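Side-chain contacts in diaminobutyrate-pyruvate transaminase and L-2,4-diaminobutyrate decarboxylase (Vibrio parahaemolyticus, PDB 2QMA), which probably decarboxylates L-2,4-diaminobutyrate using pyridoxal 5'-phosphate in the C-terminal domain described here, the longer protein probably also having a transaminase part: residues 404-409 / 480-485; 417-422 / 428-433; 458-461 / 466-469. All coordinates share one frame; numbering follows the deposited sequence.

Contact 1. Residues 404-409 / 480-485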
loop_
_atom_site.group_PDB
_atom_site.type_symbol
_atom_site.label_atom_id
_atom_site.label_comp_id
_atom_site.label_asym_id
_atom_site.label_seq_id
_atom_site.Cartn_x
_atom_site.Cartn_y
_atom_site.Cartn_z
ATOM N N LEU A 404 -13.923 -30.110 4.860
ATOM C CA LEU A 404 -15.026 -30.969 5.279
ATOM C C LEU A 404 -14.468 -32.216 5.967
ATOM O O LEU A 404 -15.019 -32.723 6.969
ATOM C CB LEU A 404 -15.900 -31.352 4.082
ATOM C CG LEU A 404 -16.570 -30.125 3.432
ATOM C CD1 LEU A 404 -17.239 -30.504 2.128
ATOM C CD2 LEU A 404 -17.570 -29.474 4.393
ATOM N N GLU A 405 -13.359 -32.702 5.426
ATOM C CA GLU A 405 -12.684 -33.871 5.998
ATOM C C GLU A 405 -12.121 -33.622 7.404
ATOM O O GLU A 405 -12.215 -34.498 8.277
ATOM C CB GLU A 405 -11.575 -34.322 5.055
ATOM C CG GLU A 405 -12.104 -35.014 3.799
ATOM C CD GLU A 405 -10.987 -35.427 2.859
ATOM O OE1 GLU A 405 -9.801 -35.067 3.084
ATOM O OE2 GLU A 405 -11.311 -36.115 1.879
ATOM N N VAL A 406 -11.524 -32.448 7.607
ATOM C CA VAL A 406 -11.015 -32.026 8.923
ATOM C C VAL A 406 -12.157 -31.838 9.921
ATOM O O VAL A 406 -12.056 -32.306 11.040
ATOM C CB VAL A 406 -10.113 -30.778 8.829
ATOM C CG1 VAL A 406 -9.726 -30.200 10.256
ATOM C CG2 VAL A 406 -8.876 -31.111 7.987
ATOM N N ALA A 407 -13.244 -31.179 9.499
ATOM C CA ALA A 407 -14.440 -31.078 10.343
ATOM C C ALA A 407 -14.890 -32.465 10.776
ATOM O O ALA A 407 -15.128 -32.675 11.960
ATOM C CB ALA A 407 -15.574 -30.309 9.655
ATOM N N ASP A 408 -14.940 -33.427 9.848
ATOM C CA ASP A 408 -15.321 -34.815 10.183
ATOM C C ASP A 408 -14.378 -35.459 11.189
ATOM O O ASP A 408 -14.804 -36.171 12.097
ATOM C CB ASP A 408 -15.379 -35.690 8.926
ATOM C CG ASP A 408 -16.659 -35.497 8.145
ATOM O OD1 ASP A 408 -17.643 -34.978 8.724
ATOM O OD2 ASP A 408 -16.678 -35.870 6.955
HETATM N N MSE A 409 -13.085 -35.218 11.010
HETATM C CA MSE A 409 -12.078 -35.759 11.895
HETATM C C MSE A 409 -12.274 -35.218 13.318
HETATM O O MSE A 409 -12.136 -35.975 14.296
HETATM C CB MSE A 409 -10.698 -35.410 11.332
HETATM C CG MSE A 409 -9.492 -35.967 12.081
HETATM SE SE MSE A 409 -7.910 -34.973 11.423
HETATM C CE MSE A 409 -8.273 -35.186 9.547
ATOM N N SER A 480 -2.366 -36.497 7.599
ATOM C CA SER A 480 -1.425 -36.698 8.702
ATOM C C SER A 480 -0.960 -35.359 9.305
ATOM O O SER A 480 -0.638 -35.291 10.489
ATOM C CB SER A 480 -0.232 -37.547 8.238
ATOM O OG SER A 480 0.387 -36.904 7.130
ATOM N N ASP A 481 -0.912 -34.298 8.490
ATOM C CA ASP A 481 -0.642 -32.962 9.050
ATOM C C ASP A 481 -1.698 -32.566 10.079
ATOM O O ASP A 481 -1.360 -32.012 11.137
ATOM C CB ASP A 481 -0.577 -31.888 7.941
ATOM C CG ASP A 481 0.678 -32.042 7.053
ATOM O OD1 ASP A 481 1.740 -32.433 7.577
ATOM O OD2 ASP A 481 0.611 -31.779 5.833
ATOM N N PHE A 482 -2.968 -32.827 9.746
ATOM C CA PHE A 482 -4.102 -32.446 10.586
ATOM C C PHE A 482 -4.197 -33.326 11.822
ATOM O O PHE A 482 -4.448 -32.816 12.909
ATOM C CB PHE A 482 -5.394 -32.411 9.779
ATOM C CG PHE A 482 -5.509 -31.164 8.927
ATOM C CD1 PHE A 482 -5.806 -29.939 9.527
ATOM C CD2 PHE A 482 -5.231 -31.207 7.558
ATOM C CE1 PHE A 482 -5.874 -28.754 8.777
ATOM C CE2 PHE A 482 -5.293 -29.997 6.767
ATOM C CZ PHE A 482 -5.634 -28.790 7.395
ATOM N N GLU A 483 -3.962 -34.631 11.653
ATOM C CA GLU A 483 -3.931 -35.545 12.772
ATOM C C GLU A 483 -2.881 -35.133 13.795
ATOM O O GLU A 483 -3.146 -35.075 14.997
ATOM C CB GLU A 483 -3.659 -36.978 12.299
ATOM C CG GLU A 483 -4.844 -37.520 11.580
ATOM C CD GLU A 483 -4.682 -38.963 11.138
ATOM O OE1 GLU A 483 -3.531 -39.453 10.966
ATOM O OE2 GLU A 483 -5.740 -39.592 10.936
ATOM N N SER A 484 -1.684 -34.854 13.308
ATOM C CA SER A 484 -0.618 -34.360 14.174
ATOM C C SER A 484 -0.911 -32.978 14.811
ATOM O O SER A 484 -0.520 -32.757 15.975
ATOM C CB SER A 484 0.708 -34.357 13.425
ATOM O OG SER A 484 1.585 -33.431 14.012
ATOM N N LEU A 485 -1.544 -32.065 14.055
ATOM C CA LEU A 485 -1.944 -30.770 14.592
ATOM C C LEU A 485 -2.948 -30.931 15.744
ATOM O O LEU A 485 -2.776 -30.359 16.812
ATOM C CB LEU A 485 -2.467 -29.827 13.483
ATOM C CG LEU A 485 -2.853 -28.402 13.924
ATOM C CD1 LEU A 485 -1.727 -27.734 14.751
ATOM C CD2 LEU A 485 -3.181 -27.593 12.681
#
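Phe-482 reaches across from helix 479-495 to meet Val-406 and Met-409 on helix 389-411, and its atoms are best followed outward from the backbone. Its CB meets the far end of Met-409, a selenomethionine, with SE at 3.9 Å and CE at 4.0 Å. Beyond CB the partner changes: CG lies 3.5 Å from Val-406 CG2, the nearest approach between the two side chains. CD1 also feels the other branch, Val-406 CG1, at 4.0 Å. From there to the tip at CZ, every ring atom has CG2 overhead, because this methyl stands 3.5 Å from the ring centroid and only 12° off its normal, a CH-pi contact over one face. In Met-409, CG anti to N (chi1 -176°) and an extended chi2 carry SE to 4.0 Å from Glu-483 CG; the bend at chi3 then turns CE back to Phe-482 CB. The helix segments run 37° apart in direction, with axes 10.9 Å from each other. Phe-470 of strand 465-471 touches both Val-406 and Leu-485, so both helices pack on the sheet. With no hydrogen bond crossing, cohesion here rests on dispersion and the CH-pi term, favouring shape fit over bond direction.

Contact 2. Residues 417-422 / 428-433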
loop_
_atom_site.group_PDB
_atom_site.type_symbol
_atom_site.label_atom_id
_atom_site.label_comp_id
_atom_site.label_asym_id
_atom_site.label_seq_id
_atom_site.Cartn_x
_atom_site.Cartn_y
_atom_site.Cartn_z
ATOM N N GLU A 417 -14.698 -30.617 20.286
ATOM C CA GLU A 417 -16.078 -30.408 19.903
ATOM C C GLU A 417 -16.121 -29.478 18.688
ATOM O O GLU A 417 -15.611 -28.360 18.725
ATOM C CB GLU A 417 -16.870 -29.832 21.067
ATOM C CG GLU A 417 -18.262 -29.336 20.670
ATOM C CD GLU A 417 -19.036 -28.701 21.826
ATOM O OE1 GLU A 417 -18.412 -28.144 22.766
ATOM O OE2 GLU A 417 -20.289 -28.733 21.755
ATOM N N LEU A 418 -16.725 -29.959 17.608
ATOM C CA LEU A 418 -16.900 -29.161 16.430
ATOM C C LEU A 418 -17.982 -28.095 16.717
ATOM O O LEU A 418 -19.080 -28.437 17.191
ATOM C CB LEU A 418 -17.262 -30.054 15.227
ATOM C CG LEU A 418 -17.523 -29.341 13.893
ATOM C CD1 LEU A 418 -16.215 -28.830 13.312
ATOM C CD2 LEU A 418 -18.225 -30.238 12.903
ATOM N N LEU A 419 -17.680 -26.823 16.436
ATOM C CA LEU A 419 -18.630 -25.711 16.711
ATOM C C LEU A 419 -19.434 -25.112 15.504
ATOM O O LEU A 419 -20.381 -24.335 15.703
ATOM C CB LEU A 419 -17.926 -24.599 17.490
ATOM C CG LEU A 419 -17.539 -25.009 18.925
ATOM C CD1 LEU A 419 -16.510 -24.052 19.512
ATOM C CD2 LEU A 419 -18.784 -25.138 19.834
ATOM N N ALA A 420 -19.062 -25.469 14.282
ATOM C CA ALA A 420 -19.810 -25.052 13.081
ATOM C C ALA A 420 -19.523 -25.991 11.920
ATOM O O ALA A 420 -18.457 -26.624 11.854
ATOM C CB ALA A 420 -19.472 -23.598 12.691
ATOM N N GLU A 421 -20.485 -26.114 11.012
ATOM C CA GLU A 421 -20.244 -26.894 9.820
ATOM C C GLU A 421 -19.555 -25.923 8.890
ATOM O O GLU A 421 -20.023 -24.780 8.748
ATOM C CB GLU A 421 -21.559 -27.432 9.224
ATOM C CG GLU A 421 -22.268 -28.519 10.065
ATOM C CD GLU A 421 -21.408 -29.739 10.389
ATOM O OE1 GLU A 421 -20.487 -30.082 9.598
ATOM O OE2 GLU A 421 -21.653 -30.354 11.461
ATOM N N PRO A 422 -18.431 -26.344 8.255
ATOM C CA PRO A 422 -17.664 -25.377 7.454
ATOM C C PRO A 422 -18.397 -24.924 6.201
ATOM O O PRO A 422 -19.211 -25.671 5.673
ATOM C CB PRO A 422 -16.406 -26.161 7.046
ATOM C CG PRO A 422 -16.369 -27.369 7.920
ATOM C CD PRO A 422 -17.798 -27.675 8.266
ATOM N N LEU A 428 -14.160 -24.355 12.902
ATOM C CA LEU A 428 -14.405 -23.775 14.208
ATOM C C LEU A 428 -14.713 -24.880 15.210
ATOM O O LEU A 428 -15.637 -25.685 15.021
ATOM C CB LEU A 428 -15.547 -22.733 14.139
ATOM C CG LEU A 428 -15.334 -21.525 13.211
ATOM C CD1 LEU A 428 -16.570 -20.635 13.080
ATOM C CD2 LEU A 428 -14.115 -20.651 13.622
ATOM N N PHE A 429 -13.904 -24.937 16.267
ATOM C CA PHE A 429 -13.951 -26.050 17.202
ATOM C C PHE A 429 -13.279 -25.662 18.496
ATOM O O PHE A 429 -12.759 -24.579 18.622
ATOM C CB PHE A 429 -13.238 -27.259 16.586
ATOM C CG PHE A 429 -11.735 -27.118 16.536
ATOM C CD1 PHE A 429 -10.924 -27.791 17.467
ATOM C CD2 PHE A 429 -11.127 -26.327 15.569
ATOM C CE1 PHE A 429 -9.526 -27.678 17.432
ATOM C CE2 PHE A 429 -9.726 -26.216 15.507
ATOM C CZ PHE A 429 -8.931 -26.891 16.450
ATOM N N ARG A 430 -13.295 -26.556 19.467
ATOM C CA ARG A 430 -12.664 -26.257 20.733
ATOM C C ARG A 430 -12.216 -27.558 21.340
ATOM O O ARG A 430 -12.745 -28.610 20.973
ATOM C CB ARG A 430 -13.634 -25.516 21.660
ATOM C CG ARG A 430 -14.855 -26.302 22.083
ATOM C CD ARG A 430 -15.568 -25.511 23.143
ATOM N NE ARG A 430 -16.858 -26.069 23.521
ATOM C CZ ARG A 430 -17.717 -25.448 24.327
ATOM N NH1 ARG A 430 -17.416 -24.255 24.835
ATOM N NH2 ARG A 430 -18.882 -26.010 24.620
ATOM N N ALA A 431 -11.185 -27.497 22.191
ATOM C CA ALA A 431 -10.854 -28.617 23.068
ATOM C C ALA A 431 -11.970 -28.795 24.095
ATOM O O ALA A 431 -12.513 -27.817 24.613
ATOM C CB ALA A 431 -9.521 -28.381 23.767
ATOM N N THR A 432 -12.305 -30.044 24.387
ATOM C CA THR A 432 -13.389 -30.335 25.309
ATOM C C THR A 432 -12.874 -31.110 26.553
ATOM O O THR A 432 -11.782 -31.689 26.520
ATOM C CB THR A 432 -14.555 -31.025 24.557
ATOM O OG1 THR A 432 -15.755 -30.930 25.324
ATOM C CG2 THR A 432 -14.228 -32.484 24.254
ATOM N N HIS A 433 -13.644 -31.074 27.645
ATOM C CA HIS A 433 -13.305 -31.737 28.927
ATOM C C HIS A 433 -14.595 -31.797 29.753
ATOM O O HIS A 433 -15.417 -30.870 29.665
ATOM C CB HIS A 433 -12.247 -30.929 29.688
ATOM C CG HIS A 433 -11.607 -31.673 30.830
ATOM N ND1 HIS A 433 -11.987 -31.495 32.143
ATOM C CD2 HIS A 433 -10.612 -32.591 30.850
ATOM C CE1 HIS A 433 -11.259 -32.277 32.922
ATOM N NE2 HIS A 433 -10.412 -32.949 32.163
HETATM O O HOH W 1 -18.316 -29.854 24.723
HETATM O O HOH W 2 -16.220 -25.719 11.239
#
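Glu-417 and Arg-430 face each other across the beta hairpin of strands 416-418 and 426-431, at one edge of the four-stranded antiparallel sheet in the C-terminal part of this PLP-dependent decarboxylase domain. In the backbone, Glu-417 and Arg-430 form a hydrogen-bonded pair: Glu-417 N gives to Arg-430 O at 2.9 Å and Arg-430 N returns the bond to Glu-417 O. Leu-418 and Phe-429 make the next, non-hydrogen-bonded pair, and Leu-419 N then donates to Leu-428 O at 2.7 Å.

The charged contact lies on the face carrying Glu-417 and Arg-430. Arg-430 CG sits between the backbone N and the carbonyl carbon (chi1 64°), from where its extended chain runs beside Glu-417, pointing the same way. Arg-430 approaches side-on and turns NE and NH2 to the same oxygen: NE reaches Glu-417 OE1 at 2.7 Å from its anti side, and NH2 reaches it at 2.9 Å from the syn side. OE1 lies close to the guanidinium plane, but the carboxylate is turned 39° against it. A water that also donates to OE1 links it to Thr-432 OG1, giving the oxygen a third donor.

Apolar contacts complete the join. Leu-419 crosses the stem of Arg-430 at about a right angle, its CD1 3.8 Å from Arg-430 CG, while Phe-429 turns its ring away to meet Phe-470 edge-to-face and Ile-410. Past the paired residues a second water bridges the two segments, donating to Ala-420 O at 2.5 Å and accepting from Leu-428 N at 3.0 Å.

Contact 3. Residues 458-461 / 466-469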
loop_
_atom_site.group_PDB
_atom_site.type_symbol
_atom_site.label_atom_id
_atom_site.label_comp_id
_atom_site.label_asym_id
_atom_site.label_seq_id
_atom_site.Cartn_x
_atom_site.Cartn_y
_atom_site.Cartn_z
ATOM N N GLY A 458 -6.327 -19.626 15.256
ATOM C CA GLY A 458 -7.271 -18.492 15.363
ATOM C C GLY A 458 -8.128 -18.656 16.618
ATOM O O GLY A 458 -8.243 -19.755 17.148
ATOM N N GLU A 459 -8.731 -17.573 17.109
ATOM C CA GLU A 459 -9.676 -17.732 18.207
ATOM C C GLU A 459 -10.818 -16.783 18.017
ATOM O O GLU A 459 -10.617 -15.628 17.652
ATOM C CB GLU A 459 -9.028 -17.631 19.612
ATOM C CG GLU A 459 -9.101 -16.305 20.327
ATOM C CD GLU A 459 -8.675 -16.410 21.797
ATOM O OE1 GLU A 459 -9.553 -16.305 22.696
ATOM O OE2 GLU A 459 -7.472 -16.626 22.049
ATOM N N THR A 460 -12.030 -17.284 18.182
ATOM C CA THR A 460 -13.177 -16.409 18.031
ATOM C C THR A 460 -14.284 -16.768 19.020
ATOM O O THR A 460 -14.051 -17.501 19.976
ATOM C CB THR A 460 -13.640 -16.339 16.567
ATOM O OG1 THR A 460 -14.548 -15.238 16.404
ATOM C CG2 THR A 460 -14.276 -17.689 16.089
ATOM N N ILE A 461 -15.465 -16.195 18.838
ATOM C CA ILE A 461 -16.581 -16.543 19.686
ATOM C C ILE A 461 -17.720 -17.105 18.838
ATOM O O ILE A 461 -18.115 -16.520 17.839
ATOM C CB ILE A 461 -17.008 -15.357 20.568
ATOM C CG1 ILE A 461 -15.847 -14.935 21.485
ATOM C CG2 ILE A 461 -18.248 -15.726 21.389
ATOM C CD1 ILE A 461 -15.515 -13.449 21.367
ATOM N N THR A 466 -15.760 -19.497 23.465
ATOM C CA THR A 466 -14.446 -19.339 22.832
ATOM C C THR A 466 -14.236 -20.548 21.909
ATOM O O THR A 466 -14.388 -21.709 22.325
ATOM C CB THR A 466 -13.283 -19.207 23.858
ATOM O OG1 THR A 466 -13.329 -17.909 24.465
ATOM C CG2 THR A 466 -11.949 -19.334 23.180
ATOM N N ALA A 467 -13.955 -20.248 20.645
ATOM C CA ALA A 467 -13.671 -21.263 19.644
ATOM C C ALA A 467 -12.247 -21.052 19.174
ATOM O O ALA A 467 -11.788 -19.918 19.059
ATOM C CB ALA A 467 -14.621 -21.142 18.470
ATOM N N LEU A 468 -11.556 -22.164 18.941
ATOM C CA LEU A 468 -10.340 -22.164 18.129
ATOM C C LEU A 468 -10.708 -22.201 16.658
ATOM O O LEU A 468 -11.758 -22.694 16.302
ATOM C CB LEU A 468 -9.499 -23.391 18.451
ATOM C CG LEU A 468 -9.097 -23.481 19.938
ATOM C CD1 LEU A 468 -8.549 -24.862 20.164
ATOM C CD2 LEU A 468 -8.074 -22.406 20.285
ATOM N N LYS A 469 -9.808 -21.688 15.825
ATOM C CA LYS A 469 -10.001 -21.620 14.386
ATOM C C LYS A 469 -8.775 -22.038 13.577
ATOM O O LYS A 469 -7.638 -21.607 13.851
ATOM C CB LYS A 469 -10.433 -20.197 13.955
ATOM C CG LYS A 469 -10.498 -20.006 12.442
ATOM C CD LYS A 469 -11.159 -18.641 12.061
ATOM C CE LYS A 469 -10.260 -17.450 12.403
ATOM N NZ LYS A 469 -10.890 -16.174 11.851
#
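Gly-458 and Lys-469 exchange two backbone hydrogen bonds, N to O at 2.8 Å in each direction, but the two bonds differ in shape. Gly-458 N sits in the carbonyl plane of Lys-469, on a lone pair; Lys-469 N instead comes from above the carbonyl plane of Gly-458, 57° out of it. Thr-460 and Ala-467 form the second hydrogen-bonded pair, where Ala-467 N points almost straight at Thr-460 O, with 174° at the hydrogen. Between these pairs Glu-459 and Leu-468 are not hydrogen-bonded to each other, and CA-H...O contacts fill in: Leu-468 CA lies 3.3 Å from Gly-458 O, and Glu-459 CA 3.2 Å from Ala-467 O.

Side chains add little direct contact across the strands. Thr-460 CG2 rests 4.2 Å from Ala-467 CB, and Lys-469 CB lies 3.8 Å from Gly-458 C. On the other face Glu-459 OE1 comes within 3.9 Å of Thr-466 CG2, the two side chains set at a slant.

This is a beta hairpin, strands 458-462 and 465-471, with its first strand outermost in the antiparallel sheet of the C-terminal part of the chain. Its two faces meet different surroundings. Leu-468 packs on Asn-442, Leu-445 and Arg-446 of helix 438-452, which covers the face with Glu-459 and Thr-466; Asp-439 of that helix accepts from the backbone N of Thr-466.

On the face of Thr-460 and Lys-469, the lysine chain bends at chi3 (70°) and carries NZ away from the opposite strand to a salt bridge with Asp-270 OD1. The second carboxylate oxygen of this aspartate, OD2, is hydrogen-bonded to Thr-460 OG1.

Overall arrangement
Contacts 2 and 3 are the two hairpins of one antiparallel sheet, their centres 9 Å apart. The seam between strands 426-431 and 465-471 carries a probable hydrogen bond from Leu-468 N to Phe-429 O at 2.7 Å; from 417-422, Leu-419 CD1 reaches Ala-467 CB at 3.6 Å. Contact 1 adds the helices: Ala-407 CB presses on Pro-422 CG at 3.5 Å, joining it to contact 2, whereas contact 1 stays about 8 Å from contact 3 at the nearest atoms. Along the chain both hairpins fall inside the loop closed by contact 1. Contact 3 comes within about 10 Å, side chain to side chain from Lys-469, of Lys-325, the predicted pyridoxal phosphate attachment site, which has no cofactor attached in this structure.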